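Phytase (Citrobacter braakii, PDB 3ZHC) is a phytase, a member of branch 2 of the histidine phosphatase superfamily, with a mixed beta sheet flanked by helices. Local coordinates at residues B[29-34]-B[358-363]; B[51-56]-B[196-201]; B[163-168]-B[281-286]; B[245-250]-B[379-384]. The protein carries 2 engineered substitutions. One frame throughout, in Å; residues are numbered along the deposited sequence.

Interaction 1 of 4, residues B[29-34]-B[358-363]; sequences KLERVV and KWKRTS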
loop_
_atom_site.group_PDB
_atom_site.type_symbol
_atom_site.label_atom_id
_atom_site.label_comp_id
_atom_site.label_asym_id
_atom_site.label_seq_id
_atom_site.Cartn_x
_atom_site.Cartn_y
_atom_site.Cartn_z
ATOM N N LYS B 29 -22.914 -2.562 -24.656
ATOM C CA LYS B 29 -22.160 -2.992 -25.826
ATOM C C LYS B 29 -20.834 -2.212 -25.948
ATOM O O LYS B 29 -20.830 -0.974 -25.902
ATOM C CB LYS B 29 -22.990 -2.769 -27.096
ATOM C CG LYS B 29 -22.353 -3.351 -28.385
ATOM C CD LYS B 29 -22.885 -2.694 -29.657
ATOM C CE LYS B 29 -22.053 -3.124 -30.879
ATOM N NZ LYS B 29 -22.374 -2.334 -32.104
ATOM N N LEU B 30 -19.725 -2.948 -26.116
ATOM C CA LEU B 30 -18.389 -2.360 -26.303
ATOM C C LEU B 30 -18.248 -1.901 -27.737
ATOM O O LEU B 30 -18.354 -2.713 -28.653
ATOM C CB LEU B 30 -17.290 -3.382 -25.972
ATOM C CG LEU B 30 -15.833 -2.906 -25.919
ATOM C CD1 LEU B 30 -15.645 -1.883 -24.829
ATOM C CD2 LEU B 30 -14.911 -4.081 -25.687
ATOM N N GLU B 31 -18.005 -0.598 -27.937
ATOM C CA GLU B 31 -17.902 -0.010 -29.294
ATOM C C GLU B 31 -16.488 0.396 -29.721
ATOM O O GLU B 31 -16.163 0.282 -30.896
ATOM C CB GLU B 31 -18.868 1.186 -29.428
ATOM C CG GLU B 31 -20.348 0.754 -29.658
ATOM C CD GLU B 31 -21.263 1.913 -30.079
ATOM O OE1 GLU B 31 -21.047 3.076 -29.624
ATOM O OE2 GLU B 31 -22.210 1.652 -30.870
ATOM N N ARG B 32 -15.668 0.877 -28.771
ATOM C CA ARG B 32 -14.289 1.334 -29.051
ATOM C C ARG B 32 -13.351 1.130 -27.868
ATOM O O ARG B 32 -13.781 1.194 -26.721
ATOM C CB ARG B 32 -14.258 2.824 -29.398
ATOM C CG ARG B 32 -15.159 3.255 -30.499
ATOM C CD ARG B 32 -14.986 4.692 -30.786
ATOM N NE ARG B 32 -15.939 5.175 -31.786
ATOM C CZ ARG B 32 -16.004 6.437 -32.226
ATOM N NH1 ARG B 32 -15.165 7.379 -31.762
ATOM N NH2 ARG B 32 -16.919 6.771 -33.145
ATOM N N VAL B 33 -12.069 0.887 -28.163
ATOM C CA VAL B 33 -11.028 0.758 -27.137
ATOM C C VAL B 33 -9.756 1.504 -27.549
ATOM O O VAL B 33 -9.365 1.494 -28.705
ATOM C CB VAL B 33 -10.685 -0.745 -26.801
ATOM C CG1 VAL B 33 -9.525 -0.853 -25.766
ATOM C CG2 VAL B 33 -11.912 -1.483 -26.281
ATOM N N VAL B 34 -9.139 2.166 -26.585
ATOM C CA VAL B 34 -7.823 2.749 -26.763
ATOM C C VAL B 34 -6.966 2.124 -25.694
ATOM O O VAL B 34 -7.357 2.100 -24.541
ATOM C CB VAL B 34 -7.805 4.272 -26.641
ATOM C CG1 VAL B 34 -6.362 4.813 -26.832
ATOM C CG2 VAL B 34 -8.723 4.902 -27.654
ATOM N N LYS B 358 -14.961 2.297 -24.523
ATOM C CA LYS B 358 -16.212 3.029 -24.791
ATOM C C LYS B 358 -17.358 2.015 -24.867
ATOM O O LYS B 358 -17.408 1.198 -25.796
ATOM C CB LYS B 358 -16.133 3.832 -26.077
ATOM C CG LYS B 358 -17.363 4.732 -26.344
ATOM C CD LYS B 358 -17.156 5.525 -27.596
ATOM C CE LYS B 358 -18.338 6.344 -27.947
ATOM N NZ LYS B 358 -18.179 6.963 -29.318
ATOM N N TRP B 359 -18.261 2.081 -23.880
ATOM C CA TRP B 359 -19.443 1.234 -23.800
ATOM C C TRP B 359 -20.702 2.044 -24.142
ATOM O O TRP B 359 -20.843 3.195 -23.689
ATOM C CB TRP B 359 -19.585 0.657 -22.397
ATOM C CG TRP B 359 -18.542 -0.305 -22.038
ATOM C CD1 TRP B 359 -17.320 -0.027 -21.494
ATOM C CD2 TRP B 359 -18.607 -1.721 -22.188
ATOM N NE1 TRP B 359 -16.615 -1.191 -21.295
ATOM C CE2 TRP B 359 -17.381 -2.250 -21.711
ATOM C CE3 TRP B 359 -19.586 -2.607 -22.680
ATOM C CZ2 TRP B 359 -17.101 -3.633 -21.711
ATOM C CZ3 TRP B 359 -19.310 -3.996 -22.680
ATOM C CH2 TRP B 359 -18.077 -4.486 -22.198
ATOM N N LYS B 360 -21.609 1.449 -24.937
ATOM C CA LYS B 360 -22.907 2.062 -25.265
ATOM C C LYS B 360 -23.978 1.326 -24.474
ATOM O O LYS B 360 -24.074 0.098 -24.564
ATOM C CB LYS B 360 -23.225 1.982 -26.759
ATOM C CG LYS B 360 -24.516 2.771 -27.170
ATOM C CD LYS B 360 -24.875 2.622 -28.656
ATOM C CE LYS B 360 -25.485 1.237 -28.969
ATOM N NZ LYS B 360 -26.004 1.132 -30.395
ATOM N N ARG B 361 -24.774 2.072 -23.702
ATOM C CA ARG B 361 -25.907 1.501 -22.970
ATOM C C ARG B 361 -27.016 1.333 -24.001
ATOM O O ARG B 361 -27.406 2.306 -24.655
ATOM C CB ARG B 361 -26.336 2.416 -21.845
ATOM C CG ARG B 361 -27.496 1.896 -20.963
ATOM C CD ARG B 361 -28.027 3.022 -20.051
ATOM N NE ARG B 361 -27.393 3.096 -18.739
ATOM C CZ ARG B 361 -27.414 4.173 -17.936
ATOM N NH1 ARG B 361 -28.035 5.323 -18.293
ATOM N NH2 ARG B 361 -26.800 4.108 -16.754
ATOM N N THR B 362 -27.509 0.097 -24.149
ATOM C CA THR B 362 -28.546 -0.248 -25.156
ATOM C C THR B 362 -29.875 0.476 -24.959
ATOM O O THR B 362 -30.480 0.933 -25.939
ATOM C CB THR B 362 -28.850 -1.777 -25.161
ATOM O OG1 THR B 362 -27.628 -2.515 -25.198
ATOM C CG2 THR B 362 -29.725 -2.164 -26.367
ATOM N N SER B 363 -30.319 0.575 -23.699
ATOM C CA SER B 363 -31.650 1.158 -23.360
ATOM C C SER B 363 -31.880 2.612 -23.824
ATOM O O SER B 363 -33.026 2.982 -24.150
ATOM C CB SER B 363 -31.916 1.050 -21.849
ATOM O OG SER B 363 -30.904 1.704 -21.111
HETATM O O HOH W 1 -18.998 4.167 -31.186
#

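Interaction 2 of 4, residues B[51-56]-B[196-201]; sequences MKNVTP and QSETCK. Unlike the reference sequence in segment 51-56: Asn53 (reference Asp).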
loop_
_atom_site.group_PDB
_atom_site.type_symbol
_atom_site.label_atom_id
_atom_site.label_comp_id
_atom_site.label_asym_id
_atom_site.label_seq_id
_atom_site.Cartn_x
_atom_site.Cartn_y
_atom_site.Cartn_z
ATOM N N MET B 51 27.012 1.778 -11.149
ATOM C CA MET B 51 26.280 0.475 -11.033
ATOM C C MET B 51 27.239 -0.648 -10.669
ATOM O O MET B 51 26.927 -1.497 -9.816
ATOM C CB MET B 51 25.529 0.134 -12.327
ATOM C CG MET B 51 24.380 1.047 -12.630
ATOM S SD MET B 51 23.707 0.850 -14.291
ATOM C CE MET B 51 23.259 -0.895 -14.265
ATOM N N LYS B 52 28.412 -0.642 -11.304
ATOM C CA LYS B 52 29.441 -1.636 -11.027
ATOM C C LYS B 52 30.041 -1.483 -9.624
ATOM O O LYS B 52 30.304 -2.466 -8.983
ATOM C CB LYS B 52 30.551 -1.570 -12.070
ATOM C CG LYS B 52 30.121 -1.960 -13.454
ATOM C CD LYS B 52 31.259 -1.767 -14.416
ATOM C CE LYS B 52 30.843 -1.965 -15.830
ATOM N NZ LYS B 52 31.989 -1.623 -16.722
ATOM N N ASN B 53 30.235 -0.238 -9.167
ATOM C CA ASN B 53 30.896 0.043 -7.873
ATOM C C ASN B 53 29.991 0.075 -6.614
ATOM O O ASN B 53 30.509 0.263 -5.496
ATOM C CB ASN B 53 31.720 1.341 -7.990
ATOM C CG ASN B 53 32.868 1.224 -9.039
ATOM O OD1 ASN B 53 33.571 0.205 -9.114
ATOM N ND2 ASN B 53 33.040 2.257 -9.832
ATOM N N VAL B 54 28.675 -0.106 -6.784
ATOM C CA VAL B 54 27.721 -0.207 -5.617
ATOM C C VAL B 54 27.443 -1.668 -5.225
ATOM O O VAL B 54 26.606 -1.936 -4.373
ATOM C CB VAL B 54 26.386 0.579 -5.837
ATOM C CG1 VAL B 54 26.684 2.059 -5.955
ATOM C CG2 VAL B 54 25.630 0.059 -7.045
ATOM N N THR B 55 28.149 -2.610 -5.853
ATOM C CA THR B 55 28.094 -4.005 -5.441
ATOM C C THR B 55 29.432 -4.685 -5.706
ATOM O O THR B 55 30.071 -4.392 -6.718
ATOM C CB THR B 55 26.958 -4.768 -6.155
ATOM O OG1 THR B 55 26.998 -6.148 -5.781
ATOM C CG2 THR B 55 27.050 -4.630 -7.712
ATOM N N PRO B 56 29.875 -5.598 -4.792
ATOM C CA PRO B 56 31.083 -6.381 -5.089
ATOM C C PRO B 56 30.845 -7.469 -6.160
ATOM O O PRO B 56 31.798 -8.048 -6.652
ATOM C CB PRO B 56 31.412 -7.029 -3.745
ATOM C CG PRO B 56 30.089 -7.162 -3.084
ATOM C CD PRO B 56 29.350 -5.927 -3.454
ATOM N N GLN B 196 30.032 -4.191 1.307
ATOM C CA GLN B 196 31.270 -4.793 0.793
ATOM C C GLN B 196 31.698 -4.273 -0.601
ATOM O O GLN B 196 32.638 -4.803 -1.178
ATOM C CB GLN B 196 31.130 -6.317 0.750
ATOM C CG GLN B 196 30.608 -6.957 2.032
ATOM C CD GLN B 196 31.420 -6.589 3.242
ATOM O OE1 GLN B 196 30.885 -6.031 4.225
ATOM N NE2 GLN B 196 32.724 -6.876 3.192
ATOM N N SER B 197 31.013 -3.241 -1.126
ATOM C CA SER B 197 31.335 -2.670 -2.452
ATOM C C SER B 197 32.427 -1.587 -2.374
ATOM O O SER B 197 32.781 -1.123 -1.287
ATOM C CB SER B 197 30.076 -2.088 -3.115
ATOM O OG SER B 197 29.645 -0.887 -2.480
ATOM N N GLU B 198 32.937 -1.197 -3.544
ATOM C CA GLU B 198 33.966 -0.143 -3.673
ATOM C C GLU B 198 33.483 1.225 -3.116
ATOM O O GLU B 198 34.288 2.009 -2.612
ATOM C CB GLU B 198 34.401 -0.009 -5.143
ATOM C CG GLU B 198 35.633 0.895 -5.414
ATOM C CD GLU B 198 36.980 0.325 -4.853
ATOM O OE1 GLU B 198 37.065 -0.898 -4.539
ATOM O OE2 GLU B 198 37.951 1.124 -4.741
ATOM N N THR B 199 32.169 1.489 -3.215
ATOM C CA THR B 199 31.552 2.723 -2.674
ATOM C C THR B 199 31.739 2.868 -1.141
ATOM O O THR B 199 31.912 3.979 -0.648
ATOM C CB THR B 199 30.044 2.804 -3.051
ATOM O OG1 THR B 199 29.904 2.731 -4.479
ATOM C CG2 THR B 199 29.407 4.097 -2.552
ATOM N N CYS B 200 31.708 1.740 -0.418
ATOM C CA CYS B 200 31.908 1.694 1.060
ATOM C C CYS B 200 33.332 1.281 1.493
ATOM O O CYS B 200 33.556 0.970 2.675
ATOM C CB CYS B 200 30.892 0.729 1.683
ATOM S SG CYS B 200 29.209 1.210 1.379
ATOM N N LYS B 201 34.282 1.279 0.551
ATOM C CA LYS B 201 35.669 0.857 0.811
ATOM C C LYS B 201 36.329 1.688 1.916
ATOM O O LYS B 201 36.837 1.129 2.901
ATOM C CB LYS B 201 36.503 0.962 -0.482
ATOM C CG LYS B 201 37.925 0.414 -0.377
ATOM C CD LYS B 201 38.697 0.605 -1.669
ATOM C CE LYS B 201 40.148 0.120 -1.530
ATOM N NZ LYS B 201 40.246 -1.369 -1.460
HETATM O O HOH W 2 32.264 -2.815 -5.809
#

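Interaction 3 of 4, residues B[163-168]-B[281-286]; sequences CNAILE and TPEVAR. Engineered in segment 163-168: Cys163 (natural residue Lys).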
loop_
_atom_site.group_PDB
_atom_site.type_symbol
_atom_site.label_atom_id
_atom_site.label_comp_id
_atom_site.label_asym_id
_atom_site.label_seq_id
_atom_site.Cartn_x
_atom_site.Cartn_y
_atom_site.Cartn_z
ATOM N N CYS B 163 9.776 22.171 -9.901
ATOM C CA CYS B 163 10.704 21.629 -8.842
ATOM C C CYS B 163 10.088 21.727 -7.481
ATOM O O CYS B 163 10.062 20.749 -6.751
ATOM C CB CYS B 163 12.121 22.307 -8.832
ATOM S SG CYS B 163 13.539 21.233 -9.403
ATOM N N ASN B 164 9.587 22.920 -7.147
ATOM C CA ASN B 164 8.931 23.142 -5.857
ATOM C C ASN B 164 7.699 22.251 -5.646
ATOM O O ASN B 164 7.486 21.771 -4.551
ATOM C CB ASN B 164 8.571 24.612 -5.678
ATOM C CG ASN B 164 9.791 25.496 -5.438
ATOM O OD1 ASN B 164 10.607 25.216 -4.569
ATOM N ND2 ASN B 164 9.905 26.563 -6.192
ATOM N N ALA B 165 6.911 22.037 -6.708
ATOM C CA ALA B 165 5.728 21.162 -6.654
ATOM C C ALA B 165 6.127 19.708 -6.341
ATOM O O ALA B 165 5.500 19.046 -5.503
ATOM C CB ALA B 165 4.943 21.237 -7.953
ATOM N N ILE B 166 7.171 19.228 -7.009
ATOM C CA ILE B 166 7.717 17.880 -6.740
ATOM C C ILE B 166 8.308 17.851 -5.329
ATOM O O ILE B 166 8.113 16.886 -4.601
ATOM C CB ILE B 166 8.794 17.461 -7.752
ATOM C CG1 ILE B 166 8.245 17.429 -9.175
ATOM C CG2 ILE B 166 9.381 16.049 -7.390
ATOM C CD1 ILE B 166 9.320 17.553 -10.217
ATOM N N LEU B 167 9.020 18.927 -4.956
ATOM C CA LEU B 167 9.642 19.030 -3.621
ATOM C C LEU B 167 8.597 18.893 -2.498
ATOM O O LEU B 167 8.808 18.138 -1.544
ATOM C CB LEU B 167 10.405 20.365 -3.442
ATOM C CG LEU B 167 11.746 20.361 -2.680
ATOM C CD1 LEU B 167 12.002 21.752 -2.035
ATOM C CD2 LEU B 167 11.840 19.271 -1.635
ATOM N N GLU B 168 7.465 19.625 -2.633
ATOM C CA GLU B 168 6.373 19.585 -1.613
ATOM C C GLU B 168 5.642 18.248 -1.589
ATOM O O GLU B 168 5.092 17.862 -0.543
ATOM C CB GLU B 168 5.381 20.767 -1.782
ATOM C CG GLU B 168 6.020 22.185 -1.508
ATOM C CD GLU B 168 6.705 22.290 -0.124
ATOM O OE1 GLU B 168 6.095 21.859 0.877
ATOM O OE2 GLU B 168 7.859 22.804 -0.052
ATOM N N THR B 281 3.564 13.814 -10.569
ATOM C CA THR B 281 3.366 15.160 -10.030
ATOM C C THR B 281 2.623 15.981 -11.086
ATOM O O THR B 281 3.170 16.212 -12.152
ATOM C CB THR B 281 4.707 15.819 -9.658
ATOM O OG1 THR B 281 5.350 15.028 -8.659
ATOM C CG2 THR B 281 4.507 17.277 -9.127
ATOM N N PRO B 282 1.353 16.413 -10.788
ATOM C CA PRO B 282 0.478 17.088 -11.792
ATOM C C PRO B 282 1.146 18.145 -12.648
ATOM O O PRO B 282 0.895 18.192 -13.831
ATOM C CB PRO B 282 -0.614 17.719 -10.919
ATOM C CG PRO B 282 -0.761 16.768 -9.808
ATOM C CD PRO B 282 0.645 16.288 -9.490
ATOM N N GLU B 283 2.002 18.975 -12.043
ATOM C CA GLU B 283 2.692 20.056 -12.772
ATOM C C GLU B 283 3.580 19.524 -13.913
ATOM O O GLU B 283 3.795 20.235 -14.890
ATOM C CB GLU B 283 3.503 20.960 -11.832
ATOM C CG GLU B 283 2.646 21.928 -10.985
ATOM C CD GLU B 283 1.964 21.295 -9.771
ATOM O OE1 GLU B 283 2.122 20.080 -9.504
ATOM O OE2 GLU B 283 1.264 22.040 -9.078
ATOM N N VAL B 284 4.082 18.276 -13.766
ATOM C CA VAL B 284 4.816 17.570 -14.829
ATOM C C VAL B 284 3.853 16.729 -15.703
ATOM O O VAL B 284 3.869 16.863 -16.928
ATOM C CB VAL B 284 5.944 16.685 -14.248
ATOM C CG1 VAL B 284 6.531 15.722 -15.319
ATOM C CG2 VAL B 284 7.038 17.562 -13.667
ATOM N N ALA B 285 3.030 15.885 -15.058
ATOM C CA ALA B 285 2.097 14.936 -15.767
ATOM C C ALA B 285 1.143 15.590 -16.749
ATOM O O ALA B 285 0.906 15.047 -17.818
ATOM C CB ALA B 285 1.295 14.100 -14.766
ATOM N N ARG B 286 0.597 16.753 -16.374
ATOM C CA ARG B 286 -0.362 17.500 -17.221
ATOM C C ARG B 286 0.227 17.856 -18.560
ATOM O O ARG B 286 -0.376 17.598 -19.588
ATOM C CB ARG B 286 -0.847 18.784 -16.527
ATOM C CG ARG B 286 -1.858 18.584 -15.435
ATOM C CD ARG B 286 -2.313 19.955 -14.827
ATOM N NE ARG B 286 -3.009 20.791 -15.829
ATOM C CZ ARG B 286 -2.700 22.054 -16.210
ATOM N NH1 ARG B 286 -1.684 22.746 -15.680
ATOM N NH2 ARG B 286 -3.456 22.641 -17.149
#

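Interaction 4 of 4, residues B[245-250]-B[379-384]; sequences QEAQGM and RDMRDI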
loop_
_atom_site.group_PDB
_atom_site.type_symbol
_atom_site.label_atom_id
_atom_site.label_comp_id
_atom_site.label_asym_id
_atom_site.label_seq_id
_atom_site.Cartn_x
_atom_site.Cartn_y
_atom_site.Cartn_z
ATOM N N GLN B 245 15.184 -8.629 -14.965
ATOM C CA GLN B 245 15.886 -9.938 -14.905
ATOM C C GLN B 245 14.892 -11.095 -14.663
ATOM O O GLN B 245 14.915 -12.122 -15.383
ATOM C CB GLN B 245 16.943 -9.952 -13.804
ATOM C CG GLN B 245 18.145 -9.138 -14.073
ATOM C CD GLN B 245 19.079 -9.053 -12.869
ATOM O OE1 GLN B 245 18.796 -9.611 -11.793
ATOM N NE2 GLN B 245 20.198 -8.358 -13.041
ATOM N N GLU B 246 14.029 -10.905 -13.654
ATOM C CA GLU B 246 12.983 -11.868 -13.295
ATOM C C GLU B 246 12.000 -12.093 -14.462
ATOM O O GLU B 246 11.799 -13.232 -14.897
ATOM C CB GLU B 246 12.234 -11.383 -12.050
ATOM C CG GLU B 246 11.183 -12.356 -11.456
ATOM C CD GLU B 246 11.776 -13.600 -10.801
ATOM O OE1 GLU B 246 12.885 -13.558 -10.254
ATOM O OE2 GLU B 246 11.101 -14.631 -10.834
ATOM N N ALA B 247 11.403 -11.016 -14.961
ATOM C CA ALA B 247 10.433 -11.094 -16.099
ATOM C C ALA B 247 11.039 -11.721 -17.377
ATOM O O ALA B 247 10.332 -12.372 -18.146
ATOM C CB ALA B 247 9.850 -9.717 -16.406
ATOM N N GLN B 248 12.347 -11.507 -17.573
ATOM C CA GLN B 248 13.119 -12.096 -18.682
ATOM C C GLN B 248 13.386 -13.609 -18.521
ATOM O O GLN B 248 13.765 -14.264 -19.479
ATOM C CB GLN B 248 14.470 -11.336 -18.851
ATOM C CG GLN B 248 15.448 -11.824 -19.993
ATOM C CD GLN B 248 14.825 -11.785 -21.388
ATOM O OE1 GLN B 248 13.795 -11.132 -21.620
ATOM N NE2 GLN B 248 15.456 -12.482 -22.328
ATOM N N GLY B 249 13.188 -14.148 -17.315
ATOM C CA GLY B 249 13.435 -15.544 -17.040
ATOM C C GLY B 249 14.890 -15.847 -16.797
ATOM O O GLY B 249 15.331 -16.992 -17.021
ATOM N N MET B 250 15.653 -14.839 -16.334
ATOM C CA MET B 250 17.081 -15.032 -16.073
ATOM C C MET B 250 17.264 -15.947 -14.868
ATOM O O MET B 250 16.623 -15.747 -13.837
ATOM C CB MET B 250 17.819 -13.718 -15.856
ATOM C CG MET B 250 18.006 -12.951 -17.109
ATOM S SD MET B 250 19.245 -11.690 -16.933
ATOM C CE MET B 250 19.468 -11.229 -18.658
ATOM N N ARG B 379 5.169 -13.542 -11.832
ATOM C CA ARG B 379 5.142 -15.004 -11.972
ATOM C C ARG B 379 4.748 -15.400 -13.402
ATOM O O ARG B 379 5.394 -16.265 -14.013
ATOM C CB ARG B 379 4.134 -15.586 -10.976
ATOM C CG ARG B 379 4.141 -17.104 -10.775
ATOM C CD ARG B 379 5.308 -17.573 -9.922
ATOM N NE ARG B 379 6.490 -17.969 -10.706
ATOM C CZ ARG B 379 7.709 -18.181 -10.193
ATOM N NH1 ARG B 379 7.961 -18.030 -8.868
ATOM N NH2 ARG B 379 8.697 -18.545 -11.003
ATOM N N ASP B 380 3.689 -14.756 -13.933
ATOM C CA ASP B 380 3.218 -15.035 -15.319
ATOM C C ASP B 380 4.220 -14.576 -16.404
ATOM O O ASP B 380 4.188 -15.091 -17.515
ATOM C CB ASP B 380 1.810 -14.428 -15.581
ATOM C CG ASP B 380 0.652 -15.230 -14.891
ATOM O OD1 ASP B 380 0.908 -16.192 -14.112
ATOM O OD2 ASP B 380 -0.528 -14.883 -15.141
ATOM N N MET B 381 5.088 -13.610 -16.076
ATOM C CA MET B 381 6.175 -13.204 -16.971
ATOM C C MET B 381 7.247 -14.267 -16.904
ATOM O O MET B 381 7.648 -14.808 -17.928
ATOM C CB MET B 381 6.748 -11.852 -16.578
ATOM C CG MET B 381 5.771 -10.704 -16.796
ATOM S SD MET B 381 6.359 -9.142 -16.188
ATOM C CE MET B 381 5.009 -8.054 -16.698
ATOM N N ARG B 382 7.692 -14.554 -15.677
ATOM C CA ARG B 382 8.706 -15.576 -15.372
ATOM C C ARG B 382 8.421 -16.913 -16.042
ATOM O O ARG B 382 9.310 -17.489 -16.645
ATOM C CB ARG B 382 8.792 -15.784 -13.840
ATOM C CG ARG B 382 9.904 -16.729 -13.319
ATOM C CD ARG B 382 11.238 -16.198 -13.642
ATOM N NE ARG B 382 12.344 -16.879 -12.946
ATOM C CZ ARG B 382 13.621 -16.469 -12.983
ATOM N NH1 ARG B 382 13.974 -15.373 -13.679
ATOM N NH2 ARG B 382 14.560 -17.151 -12.324
ATOM N N ASP B 383 7.180 -17.381 -15.936
ATOM C CA ASP B 383 6.749 -18.665 -16.521
ATOM C C ASP B 383 6.274 -18.585 -17.978
ATOM O O ASP B 383 6.093 -19.622 -18.613
ATOM C CB ASP B 383 5.588 -19.251 -15.699
ATOM C CG ASP B 383 5.941 -19.496 -14.247
ATOM O OD1 ASP B 383 7.107 -19.753 -13.920
ATOM O OD2 ASP B 383 5.019 -19.431 -13.422
ATOM N N ILE B 384 6.076 -17.353 -18.499
ATOM C CA ILE B 384 5.453 -17.105 -19.833
ATOM C C ILE B 384 4.127 -17.887 -19.880
ATOM O O ILE B 384 3.899 -18.739 -20.759
ATOM C CB ILE B 384 6.377 -17.433 -21.044
ATOM C CG1 ILE B 384 7.744 -16.784 -20.883
ATOM C CG2 ILE B 384 5.723 -16.961 -22.361
ATOM C CD1 ILE B 384 8.702 -17.091 -22.031
#

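Interaction 1 of 4, residues B[29-34]-B[358-363]
Lys358 O receives two backbone N-H groups from the facing strand. Glu31 N donates to Lys358 O at 2.9 Å, nearly straight on, with an N-H...O angle of 170°. Arg32 N adds a weak bond to the same Lys358 O at 3.5 Å. Glu31 and Arg32 thus share one partner, and this is a classic beta bulge in the antiparallel pairing of strands 28-38 and 353-361. Lys358 N returns a bond to Arg32 O at 2.7 Å and completes the bulge. Before the bulge, Lys29 and Lys360 form a hydrogen-bonded pair, with Lys360 N also 2.7 Å from Lys29 O. The two strands lie in the central mixed sheet of the histidine phosphatase fold. Leu30 and Trp359 share one side of this sheet. Leu30 CD1 sits over the face of the Trp359 five-membered ring, 3.8 Å from its centroid, in a CH-pi contact. Trp87 and Phe88 of helix 71-90 also touch Leu30. Arg32 and Lys358 run side by side on the other side of the sheet and point the same way. Lys358 has CG anti to the backbone N (chi1 -174°) and an extended chain, and this brings NZ over one guanidinium face, 3.7 Å from Arg32 CZ. Carbonyls around the end of helix 282-301 probably ease the closeness of the two like charges. Arg32 donates to Ala299 O and Thr302 O, and Lys358 NZ to Leu300 O. A water hydrogen-bonded to Glu31 OE1 also makes weak bonds to Arg32 NE and Lys358 NZ. The Glu31 side chain crosses that of Lys360, and Glu31 OE2 forms a long salt bridge with Lys360 NZ at 3.9 Å.

Interaction 2 of 4, residues B[51-56]-B[196-201]
The Asn53 amide and the Glu198 carboxylate belong to side chains that lie alongside each other and point the same way. Their planes are turned 59° apart. The amide does not meet the carboxylate: Asn53 OD1 lies 4.1 Å from Glu198 CB, and the end of Glu198 leads away. Asn53 replaces the Asp of the reference sequence. In this histidine phosphatase fold, the end region of helix 49-53 and the residues after it meet a turn in the loop between helices 182-192 and 211-214. That turn is closed by a bond from Cys200 N to Ser197 O, and Cys200 is itself in a disulfide with Cys209. Asn53 O accepts twice from Thr199. Thr199 N approaches Asn53 O at 3.1 Å, nearly along the C=O axis. Thr199 OG1, at 2.7 Å from Asn53 O, comes from above the carbonyl plane. It can do so because OG1 stands beside its own backbone N (chi1 -57°). Ser197 CB packs 3.4 Å from Thr55 N, while its hydroxyl bonds to Phe194 O. Pro56 CB rests 3.6 Å from Gln196 O. Val54 and Met51 reach helix 231-247. A water donates to Thr55 O and accepts from Glu198 N, the latter at 2.9 Å.

Interaction 3 of 4, residues B[163-168]-B[281-286]
Ile166 and Thr281 are the closest backbone pair, their CA atoms 6.1 Å apart, where helix 159-169 passes the start of helix 282-301. No hydrogen bond joins the two segments, so side chains make the contact. Ile166 and Thr281 cross at about a right angle. The methyl of the threonine does the touching: Thr281 CG2 lies 3.7 Å from Ile166 CG1. That methyl is anti to the threonine's backbone N, while OG1 (chi1 -61°) turns to Leu277 O in the preceding helix. Thr281 is at the N-cap position of helix 282-301, but its side chain makes no capping bond. Its carbonyl takes Val284 N and Ala285 N from opposite faces of its plane. Further along, Ile166 CD1 meets Val284 CG2 at 4.1 Å in a looser apolar contact. Ala165 points at the other helix, and its CB is met by the end of Glu283, with OE1 3.4 Å away. A bend at chi2 (78°) folds the Glu283 carboxylate back over this methyl. Glu283 and Val284 also touch Val162 one turn earlier on helix 159-169. Cys163, an engineered residue, points away from 281-286 and forms a disulfide with Cys221, which ties helix 159-169 to strand 220-222. Leu219 packs on Ile166 from the loop before that strand, and Val226 of strand 225-227 touches both Ile166 and Val284 beside the two helices.

Interaction 4 of 4, residues B[245-250]-B[379-384]
Glu246 and Arg382 cross at about a right angle, with the carboxylate stacked on one face of the guanidinium and the two planes only 24° apart. Glu246 OE2 lies 3.3 Å from Arg382 NE in a salt bridge. OE2 sits over the flat group and not at its rim, so the attraction is electrostatic and not a hydrogen bond. Gly249 O lies over the opposite face. Arg382 NH1 and NH2 bond to backbone carbonyls instead. Arg382 NH1 and NH2 both grip Met250 O end-on, at 2.7 Å and 2.9 Å, from the same face of its carbonyl plane. Arg382 NH1 also donates to Glu246 O at 3.3 Å, on a lone pair in the carbonyl plane. That oxygen already accepts from Gly249 N in the Schellman motif that ends helix 231-247. Arg382 thus binds two carbonyls of this helix end. Its chain leaves with CG anti to the backbone N (chi1 -174°) and bends at chi2, which carries the guanidinium across to the other segment. Beside this polar pair, Ala247 CB packs 3.5 Å from Met381 SD. Ile384 marks a second Schellman motif, at the end of helix 378-382. Arg72 of helix 71-90 joins both ends, with a bond to Arg382 O and a weak one to Ala247 O. Leu76 of the same helix touches Met381, and Leu378 packs on Glu246 and Ala247.

Overall arrangement
The chain opens interaction 1 at 29-34, in the central sheet, and closes it only at 358-363. Interactions 2 and 3 nest inside that long loop. Interaction 2 opens at 51-56, interaction 3 at 163-168; the return at 196-201 closes interaction 2 first, so these two cross. Interaction 4 opens at 245-250, before 281-286 closes interaction 3, and closes at 379-384. It therefore crosses interactions 3 and 1, and follows interaction 2 in series. Interactions 1 and 2 lie on opposite sides of the chain's centre, their centres 55 Å apart. Helix 231-247, touched by 51-56, runs on into interaction 4; helix 282-301 runs from interaction 3 to interaction 1.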